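Exodeoxyribonuclease (Neisseria meningitidis, PDB 2JC5) probably cleaves the DNA backbone at apurinic or apyrimidinic sites during repair, as a metal-dependent phosphodiesterase of the AP/ExoA endonuclease family. Local coordinates at residues G201-Y212 and V238-A248; I157-N165 and A213-D221. One frame throughout, in Å; residues are numbered along the deposited sequence. Where two conformers were deposited one is given.

Contact 1 (G201-Y212 and V238-A248); sequences GYTWWSNRGQAY and VYKDEKFSDHA
Three hydrogen bonds join Gly-201–Tyr-212 to Val-238–Ala-248. Two are made by the backbones: Ala-248 N gives to Thr-203 O (2.8 Å), and Trp-205 N gives to Asp-246 O (3.2 Å). They frame a single bridge between Trp-204 and His-247. The third comes from the Trp-204 indole. CG is anti to the backbone N (chi1 179°), and NE1 reaches Asp-246 OD2 at 3.0 Å. The carboxylate oxygen lies near the indole plane but is met from above its own plane.

Aromatic contacts follow on the same residues. Trp-204 CD1 sits over one face of the His-247 imidazole, 3.3 Å from NE2, and the two planes are 48° apart. This is the active-site side of a DNase I-like fold. Asp-246 is a manganese and magnesium ligand seen in this protein, though no metal is bound to it in this model. His-247 is the predicted proton acceptor, and its ND1 is hydrogen-bonded to Asp-221.

On the outer side, Lys-243 covers the Tyr-212 ring, with CE over its centre, 3.9 Å from the centroid. Its NZ makes an off-centre cation-pi contact with that ring, and weak bonds to Ser-245 O and Asp-246 O hold it. Trp-205 CZ3 meets Ala-248 CB at 3.9 Å, edge-on.

Waters add bridges across the contact. One joins Tyr-202 O to Lys-240 NZ. Another joins Lys-243 NZ to Tyr-212 OH.

Contact 2 (I157-N165 and A213-D221); sequences IDLKNWKGN and AKDVGWRID. With BCN (bicine), chain C.
Leu-159 lies alongside Trp-218, and both side chains point the same way. The contact fixes a loop of the DNase I-like fold to the start of strand 217-225, through a single bridge between these two residues. With CG between the backbone N and the carbonyl carbon (chi1 73°), Leu-159 brings CD1 over the six-membered ring of Trp-218. In this CH-pi contact, Leu-159 CD1 is 3.7 Å from the centroid and almost on the ring normal. The opposite face of the indole receives the bound bicine, with BCN C6 3.8 Å from Trp-218 CZ2. The indole thus lies between Leu-159 and the ligand. The side chain of Asn-165 comes to the CZ2 and CH2 corner, its amide turned 56° from the ring.

The backbones add two nearly linear bonds, Arg-219 N to Asp-158 O and Lys-160 N to Gly-217 O.

Asp-158 and Arg-219 form a salt bridge. The arginine chain bends at chi3 (72°) and turns its NE and NH2 side to the carboxylate. Both nitrogens hold the same oxygen, OD1, from one face of the carboxylate. Arg-193 also pairs with OD1, and Asp-190 with Arg-219. Asp-158 and Arg-219 are both buried.

At the surface end, the Lys-160 side chain bends twice, at chi2 and chi3, and CE comes 3.4 Å from Asp-215 O. Asp-215 OD1 accepts from Trp-205 NE1. A water accepts from Lys-160 NZ at 2.8 Å and donates to Asp-215 OD2 at 2.7 Å.

Along the chain, Ile-157–Asn-165 comes first, in the loop between strand 143-147 and helix 173-184. Gly-201–Tyr-212 follows, with strand 204-205. Next is Ala-213–Asp-221, entering strand 217-225. Val-238–Ala-248, between strands 233-238 and 250-254, is last. Contact 2 closes a loop of 47 residues and contact 1 one of 25. The segments alternate, so the two loops cross. Strands 204-205 and 217-225 are neighbours in one sheet. Strands 233-238 and 250-254 belong to the other, so contact 1 ties the two sheets together. Asp-221 of contact 2 links the contacts: its OD2, which also meets His-247, is 2.6 Å from Thr-203 OG1.

Contact 1 (G201-Y212 and V238-A248)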
# COMPACT_ATOMS: atom_id res chain seq x y z
N GLY A 201 5.12 -12.94 -6.70
CA GLY A 201 5.18 -11.51 -6.46
C GLY A 201 5.28 -11.08 -5.02
O GLY A 201 4.67 -10.08 -4.63
N TYR A 202 6.04 -11.81 -4.20
CA TYR A 202 6.20 -11.44 -2.79
C TYR A 202 6.72 -10.00 -2.69
O TYR A 202 7.54 -9.57 -3.49
CB TYR A 202 7.18 -12.34 -2.04
CG TYR A 202 6.99 -13.83 -2.16
CD1 TYR A 202 5.74 -14.40 -2.28
CD2 TYR A 202 8.09 -14.69 -2.11
CE1 TYR A 202 5.58 -15.80 -2.37
CE2 TYR A 202 7.94 -16.06 -2.20
CZ TYR A 202 6.69 -16.61 -2.34
OH TYR A 202 6.58 -17.98 -2.45
N THR A 203 6.25 -9.31 -1.66
CA THR A 203 6.59 -7.92 -1.40
C THR A 203 7.13 -7.67 0.01
O THR A 203 7.53 -6.56 0.29
CB THR A 203 5.36 -6.99 -1.60
OG1 THR A 203 4.32 -7.34 -0.67
CG2 THR A 203 4.84 -7.08 -3.03
N TRP A 204 7.15 -8.71 0.86
CA TRP A 204 7.64 -8.57 2.23
C TRP A 204 8.38 -9.82 2.70
O TRP A 204 7.96 -10.94 2.40
CB TRP A 204 6.47 -8.31 3.19
CG TRP A 204 6.90 -8.19 4.62
CD1 TRP A 204 7.49 -7.13 5.22
CD2 TRP A 204 6.76 -9.19 5.63
NE1 TRP A 204 7.75 -7.40 6.54
CE2 TRP A 204 7.30 -8.66 6.82
CE3 TRP A 204 6.24 -10.48 5.63
CZ2 TRP A 204 7.34 -9.39 8.01
CZ3 TRP A 204 6.28 -11.20 6.81
CH2 TRP A 204 6.83 -10.64 7.99
N TRP A 205 9.47 -9.60 3.44
CA TRP A 205 10.23 -10.65 4.10
C TRP A 205 10.59 -10.09 5.46
O TRP A 205 10.85 -8.89 5.57
CB TRP A 205 11.51 -10.98 3.34
CG TRP A 205 11.30 -11.32 1.89
CD1 TRP A 205 11.33 -12.58 1.33
CD2 TRP A 205 11.01 -10.42 0.81
NE1 TRP A 205 11.09 -12.49 -0.02
CE2 TRP A 205 10.89 -11.19 -0.36
CE3 TRP A 205 10.86 -9.03 0.72
CZ2 TRP A 205 10.61 -10.62 -1.59
CZ3 TRP A 205 10.58 -8.47 -0.50
CH2 TRP A 205 10.47 -9.26 -1.64
N SER A 206 10.63 -10.93 6.50
CA SER A 206 10.74 -10.37 7.85
C SER A 206 12.07 -9.70 8.19
O SER A 206 12.13 -8.91 9.12
CB SER A 206 10.40 -11.41 8.90
OG SER A 206 11.43 -12.35 9.07
N ASN A 207 13.14 -10.02 7.47
CA ASN A 207 14.40 -9.32 7.65
C ASN A 207 15.20 -9.40 6.35
O ASN A 207 14.79 -10.10 5.39
CB ASN A 207 15.15 -9.92 8.86
CG ASN A 207 15.48 -11.38 8.67
OD1 ASN A 207 16.17 -11.74 7.71
ND2 ASN A 207 14.99 -12.25 9.57
N ARG A 208 16.31 -8.68 6.27
CA ARG A 208 17.15 -8.67 5.07
C ARG A 208 18.24 -9.73 5.14
O ARG A 208 19.12 -9.79 4.26
CB ARG A 208 17.75 -7.27 4.85
CG ARG A 208 18.85 -6.86 5.81
CD ARG A 208 19.30 -5.42 5.54
NE ARG A 208 18.36 -4.43 6.07
CZ ARG A 208 18.61 -3.57 7.07
NH1 ARG A 208 19.78 -3.56 7.69
NH2 ARG A 208 17.67 -2.72 7.46
N GLY A 209 18.19 -10.56 6.18
CA GLY A 209 19.11 -11.67 6.37
C GLY A 209 18.57 -12.94 5.75
O GLY A 209 18.16 -12.93 4.59
N GLN A 210 18.55 -14.01 6.54
CA GLN A 210 18.07 -15.33 6.12
C GLN A 210 16.71 -15.28 5.44
O GLN A 210 16.51 -15.92 4.42
CB GLN A 210 17.97 -16.27 7.32
CG GLN A 210 17.68 -17.72 6.94
CD GLN A 210 16.46 -18.27 7.64
OE1 GLN A 210 15.37 -17.68 7.58
NE2 GLN A 210 16.62 -19.42 8.30
N ALA A 211 15.79 -14.53 6.04
CA ALA A 211 14.40 -14.50 5.55
C ALA A 211 14.35 -14.03 4.11
O ALA A 211 13.61 -14.56 3.28
CB ALA A 211 13.52 -13.62 6.46
N TYR A 212 15.17 -13.04 3.79
CA TYR A 212 15.24 -12.55 2.43
C TYR A 212 16.06 -13.47 1.52
O TYR A 212 15.62 -13.81 0.43
CB TYR A 212 15.87 -11.16 2.46
CG TYR A 212 15.74 -10.35 1.19
CD1 TYR A 212 14.50 -10.07 0.65
CD2 TYR A 212 16.85 -9.86 0.53
CE1 TYR A 212 14.35 -9.32 -0.50
CE2 TYR A 212 16.71 -9.10 -0.62
CZ TYR A 212 15.46 -8.84 -1.13
OH TYR A 212 15.31 -8.07 -2.26
N VAL A 238 7.97 -5.93 -9.01
CA VAL A 238 8.41 -5.74 -7.63
C VAL A 238 9.87 -5.36 -7.68
O VAL A 238 10.70 -6.15 -8.13
CB VAL A 238 8.16 -7.00 -6.79
CG1 VAL A 238 8.65 -6.81 -5.35
CG2 VAL A 238 6.67 -7.37 -6.81
N TYR A 239 10.20 -4.16 -7.22
CA TYR A 239 11.54 -3.64 -7.39
C TYR A 239 12.47 -4.18 -6.31
O TYR A 239 12.24 -3.96 -5.10
CB TYR A 239 11.56 -2.11 -7.36
CG TYR A 239 12.94 -1.54 -7.54
CD1 TYR A 239 13.56 -1.53 -8.79
CD2 TYR A 239 13.64 -1.02 -6.47
CE1 TYR A 239 14.82 -1.01 -8.95
CE2 TYR A 239 14.91 -0.48 -6.63
CZ TYR A 239 15.49 -0.48 -7.87
OH TYR A 239 16.75 0.03 -8.07
N LYS A 240 13.51 -4.90 -6.74
CA LYS A 240 14.43 -5.57 -5.85
C LYS A 240 15.91 -5.30 -6.14
O LYS A 240 16.76 -5.92 -5.53
CB LYS A 240 14.13 -7.08 -5.82
CG LYS A 240 12.79 -7.37 -5.13
CD LYS A 240 12.21 -8.72 -5.45
CE LYS A 240 12.93 -9.80 -4.74
NZ LYS A 240 12.29 -11.11 -5.10
N ASP A 241 16.21 -4.35 -7.02
CA ASP A 241 17.61 -4.09 -7.37
C ASP A 241 18.34 -3.40 -6.22
O ASP A 241 19.55 -3.51 -6.11
CB ASP A 241 17.74 -3.23 -8.63
CG ASP A 241 17.22 -3.92 -9.88
OD1 ASP A 241 17.01 -5.15 -9.86
OD2 ASP A 241 17.03 -3.23 -10.91
N GLU A 242 17.59 -2.69 -5.38
CA GLU A 242 18.09 -2.12 -4.14
C GLU A 242 17.09 -2.48 -3.06
O GLU A 242 15.95 -2.79 -3.36
CB GLU A 242 18.16 -0.59 -4.22
CG GLU A 242 18.94 -0.01 -5.38
CD GLU A 242 18.60 1.45 -5.55
OE1 GLU A 242 19.15 2.27 -4.79
OE2 GLU A 242 17.72 1.78 -6.39
N LYS A 243 17.54 -2.41 -1.81
CA LYS A 243 16.73 -2.76 -0.64
C LYS A 243 16.63 -1.56 0.28
O LYS A 243 17.65 -1.07 0.79
CB LYS A 243 17.38 -3.94 0.09
CG LYS A 243 16.57 -4.49 1.25
CD LYS A 243 15.36 -5.24 0.75
CE LYS A 243 14.80 -6.23 1.78
NZ LYS A 243 13.36 -6.37 1.52
N PHE A 244 15.39 -1.07 0.47
CA PHE A 244 15.11 0.15 1.23
C PHE A 244 14.38 -0.09 2.52
O PHE A 244 14.21 0.83 3.32
CB PHE A 244 14.20 1.07 0.42
CG PHE A 244 14.67 1.33 -0.98
CD1 PHE A 244 15.90 1.90 -1.22
CD2 PHE A 244 13.86 1.05 -2.07
CE1 PHE A 244 16.31 2.18 -2.51
CE2 PHE A 244 14.29 1.31 -3.36
CZ PHE A 244 15.53 1.88 -3.57
N SER A 245 13.91 -1.32 2.71
CA SER A 245 12.87 -1.61 3.66
C SER A 245 12.74 -3.12 3.75
O SER A 245 13.33 -3.83 2.91
CB SER A 245 11.55 -1.01 3.14
OG SER A 245 10.43 -1.45 3.87
N ASP A 246 11.97 -3.62 4.70
CA ASP A 246 11.61 -5.05 4.71
C ASP A 246 10.60 -5.40 3.62
O ASP A 246 10.47 -6.57 3.28
CB ASP A 246 11.16 -5.57 6.09
CG ASP A 246 10.07 -4.77 6.73
OD1 ASP A 246 9.74 -3.66 6.26
OD2 ASP A 246 9.56 -5.28 7.73
N HIS A 247 9.93 -4.39 3.05
CA HIS A 247 9.11 -4.58 1.87
C HIS A 247 9.87 -4.13 0.64
O HIS A 247 10.83 -3.36 0.74
CB HIS A 247 7.86 -3.71 1.92
CG HIS A 247 6.93 -4.01 3.05
ND1 HIS A 247 5.68 -4.59 2.88
CD2 HIS A 247 7.08 -3.83 4.38
CE1 HIS A 247 5.10 -4.71 4.06
NE2 HIS A 247 5.92 -4.26 4.99
N ALA A 248 9.44 -4.63 -0.52
CA ALA A 248 9.89 -4.13 -1.82
C ALA A 248 8.82 -3.24 -2.45
O ALA A 248 7.62 -3.52 -2.33
CB ALA A 248 10.21 -5.30 -2.76
O HOH W 1 9.19 -10.82 -5.27
O HOH W 2 13.14 -7.92 3.90
O HOH W 3 13.36 -6.24 -1.39
O HOH W 4 17.28 -6.39 -2.83

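Contact 2 (I157-N165 and A213-D221)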
# COMPACT_ATOMS: atom_id res chain seq x y z
N ILE A 157 -0.38 -19.27 -3.29
CA ILE A 157 0.66 -18.70 -4.16
C ILE A 157 1.29 -17.41 -3.61
O ILE A 157 2.41 -17.05 -3.97
CB ILE A 157 0.10 -18.45 -5.58
CG1 ILE A 157 1.20 -18.09 -6.57
CG2 ILE A 157 -0.99 -17.39 -5.60
CD1 ILE A 157 0.74 -17.90 -8.00
N ASP A 158 0.56 -16.74 -2.73
CA ASP A 158 0.97 -15.42 -2.23
C ASP A 158 1.96 -15.44 -1.06
O ASP A 158 2.36 -14.39 -0.59
CB ASP A 158 -0.29 -14.64 -1.88
CG ASP A 158 -1.16 -14.37 -3.08
OD1 ASP A 158 -0.60 -13.87 -4.08
OD2 ASP A 158 -2.38 -14.66 -3.03
N LEU A 159 2.35 -16.62 -0.59
CA LEU A 159 3.42 -16.69 0.40
C LEU A 159 4.19 -18.00 0.31
O LEU A 159 3.68 -19.01 -0.19
CB LEU A 159 2.89 -16.42 1.81
CG LEU A 159 2.07 -17.53 2.48
CD1 LEU A 159 1.86 -17.24 3.95
CD2 LEU A 159 0.71 -17.73 1.78
N LYS A 160 5.43 -17.97 0.78
CA LYS A 160 6.32 -19.12 0.67
C LYS A 160 5.82 -20.27 1.55
O LYS A 160 5.75 -21.42 1.09
CB LYS A 160 7.74 -18.72 1.08
CG LYS A 160 8.76 -19.86 1.25
CD LYS A 160 8.94 -20.74 0.02
CE LYS A 160 9.61 -19.99 -1.10
NZ LYS A 160 9.96 -20.89 -2.25
N ASN A 161 5.50 -19.96 2.80
CA ASN A 161 5.09 -21.01 3.75
C ASN A 161 3.61 -20.93 4.03
O ASN A 161 3.19 -20.49 5.10
CB ASN A 161 5.89 -20.89 5.06
CG ASN A 161 5.62 -22.04 6.00
OD1 ASN A 161 4.93 -22.99 5.64
ND2 ASN A 161 6.16 -21.95 7.21
N TRP A 162 2.81 -21.31 3.05
CA TRP A 162 1.37 -21.31 3.24
C TRP A 162 0.94 -22.44 4.17
O TRP A 162 -0.03 -22.30 4.90
CB TRP A 162 0.65 -21.38 1.91
CG TRP A 162 0.83 -22.63 1.11
CD1 TRP A 162 1.69 -22.82 0.09
CD2 TRP A 162 0.07 -23.84 1.23
NE1 TRP A 162 1.56 -24.08 -0.42
CE2 TRP A 162 0.56 -24.72 0.25
CE3 TRP A 162 -0.98 -24.25 2.06
CZ2 TRP A 162 0.05 -26.01 0.08
CZ3 TRP A 162 -1.47 -25.54 1.90
CH2 TRP A 162 -0.97 -26.38 0.92
N LYS A 163 1.69 -23.53 4.17
CA LYS A 163 1.33 -24.69 4.99
C LYS A 163 1.38 -24.37 6.49
O LYS A 163 0.55 -24.85 7.26
CB LYS A 163 2.24 -25.88 4.66
CG LYS A 163 1.93 -26.53 3.31
CD LYS A 163 3.06 -27.44 2.82
CE LYS A 163 2.71 -28.09 1.48
N GLY A 164 2.33 -23.54 6.89
CA GLY A 164 2.61 -23.26 8.28
C GLY A 164 2.11 -21.96 8.84
O GLY A 164 2.39 -21.64 10.00
N ASN A 165 1.39 -21.20 8.03
CA ASN A 165 0.93 -19.87 8.43
C ASN A 165 -0.60 -19.69 8.50
O ASN A 165 -1.08 -18.58 8.70
CB ASN A 165 1.53 -18.80 7.48
CG ASN A 165 2.95 -18.41 7.85
OD1 ASN A 165 3.88 -18.52 7.03
ND2 ASN A 165 3.12 -17.92 9.05
N ALA A 213 17.21 -13.91 2.01
CA ALA A 213 18.10 -14.76 1.22
C ALA A 213 17.41 -16.07 0.80
O ALA A 213 17.64 -16.57 -0.32
CB ALA A 213 19.35 -15.06 2.03
N LYS A 214 16.56 -16.59 1.68
CA LYS A 214 15.85 -17.84 1.44
C LYS A 214 14.44 -17.59 0.90
O LYS A 214 13.66 -18.52 0.76
CB LYS A 214 15.83 -18.68 2.71
CG LYS A 214 17.23 -19.11 3.11
CD LYS A 214 17.32 -19.72 4.49
CE LYS A 214 18.75 -20.20 4.75
NZ LYS A 214 18.92 -20.73 6.13
N ASP A 215 14.13 -16.33 0.58
CA ASP A 215 12.87 -15.95 -0.08
C ASP A 215 11.64 -16.43 0.67
O ASP A 215 10.69 -16.94 0.06
CB ASP A 215 12.83 -16.47 -1.52
CG ASP A 215 11.87 -15.68 -2.40
OD1 ASP A 215 11.55 -14.51 -2.07
OD2 ASP A 215 11.46 -16.22 -3.45
N VAL A 216 11.65 -16.25 2.00
CA VAL A 216 10.50 -16.56 2.85
C VAL A 216 9.58 -15.34 2.82
O VAL A 216 9.48 -14.57 3.76
CB VAL A 216 10.93 -16.93 4.29
CG1 VAL A 216 9.73 -17.46 5.06
CG2 VAL A 216 12.04 -17.98 4.25
N GLY A 217 8.94 -15.16 1.67
CA GLY A 217 8.21 -13.94 1.39
C GLY A 217 6.71 -14.08 1.47
O GLY A 217 6.15 -15.18 1.45
N TRP A 218 6.07 -12.91 1.53
CA TRP A 218 4.64 -12.80 1.47
C TRP A 218 4.28 -11.67 0.53
O TRP A 218 4.95 -10.63 0.54
CB TRP A 218 4.05 -12.40 2.83
CG TRP A 218 4.30 -13.29 4.01
CD1 TRP A 218 5.50 -13.75 4.48
CD2 TRP A 218 3.31 -13.72 4.94
NE1 TRP A 218 5.30 -14.49 5.62
CE2 TRP A 218 3.96 -14.48 5.94
CE3 TRP A 218 1.91 -13.56 5.03
CZ2 TRP A 218 3.28 -15.06 7.00
CZ3 TRP A 218 1.24 -14.12 6.09
CH2 TRP A 218 1.92 -14.88 7.05
N ARG A 219 3.21 -11.83 -0.24
CA ARG A 219 2.67 -10.73 -1.03
C ARG A 219 1.53 -10.09 -0.22
O ARG A 219 0.39 -10.58 -0.20
CB ARG A 219 2.16 -11.20 -2.39
CG ARG A 219 1.76 -10.03 -3.28
CD ARG A 219 1.41 -10.50 -4.65
NE ARG A 219 0.15 -11.22 -4.67
CZ ARG A 219 -1.02 -10.68 -4.98
NH1 ARG A 219 -1.11 -9.38 -5.30
NH2 ARG A 219 -2.10 -11.45 -4.97
N ILE A 220 1.86 -9.03 0.51
CA ILE A 220 0.90 -8.33 1.35
C ILE A 220 0.67 -6.87 0.92
O ILE A 220 -0.18 -6.19 1.50
CB ILE A 220 1.26 -8.42 2.85
CG1 ILE A 220 2.67 -7.87 3.10
CG2 ILE A 220 1.12 -9.86 3.34
CD1 ILE A 220 3.03 -7.75 4.60
N ASP A 221 1.40 -6.42 -0.10
CA ASP A 221 1.24 -5.09 -0.68
C ASP A 221 0.50 -5.25 -1.99
O ASP A 221 0.77 -6.19 -2.74
CB ASP A 221 2.60 -4.44 -0.89
CG ASP A 221 3.35 -4.26 0.42
OD1 ASP A 221 3.14 -3.21 1.09
OD2 ASP A 221 4.17 -5.14 0.79
N1 BCN C . 2.27 -9.91 9.16
C1 BCN C . 0.86 -9.49 9.00
C2 BCN C . 0.20 -9.15 10.31
O21 BCN C . -0.98 -8.68 10.28
O22 BCN C . 0.83 -9.32 11.37
C3 BCN C . 3.22 -8.91 8.64
C4 BCN C . 3.59 -7.95 9.75
O4 BCN C . 4.05 -8.63 10.95
C5 BCN C . 2.51 -11.25 8.54
C6 BCN C . 3.62 -12.00 9.27
O6 BCN C . 3.54 -11.81 10.69
O HOH W 5 -3.58 -14.36 -5.39
O HOH W 6 11.05 -18.85 -3.77
O HOH W 7 5.96 -17.35 4.00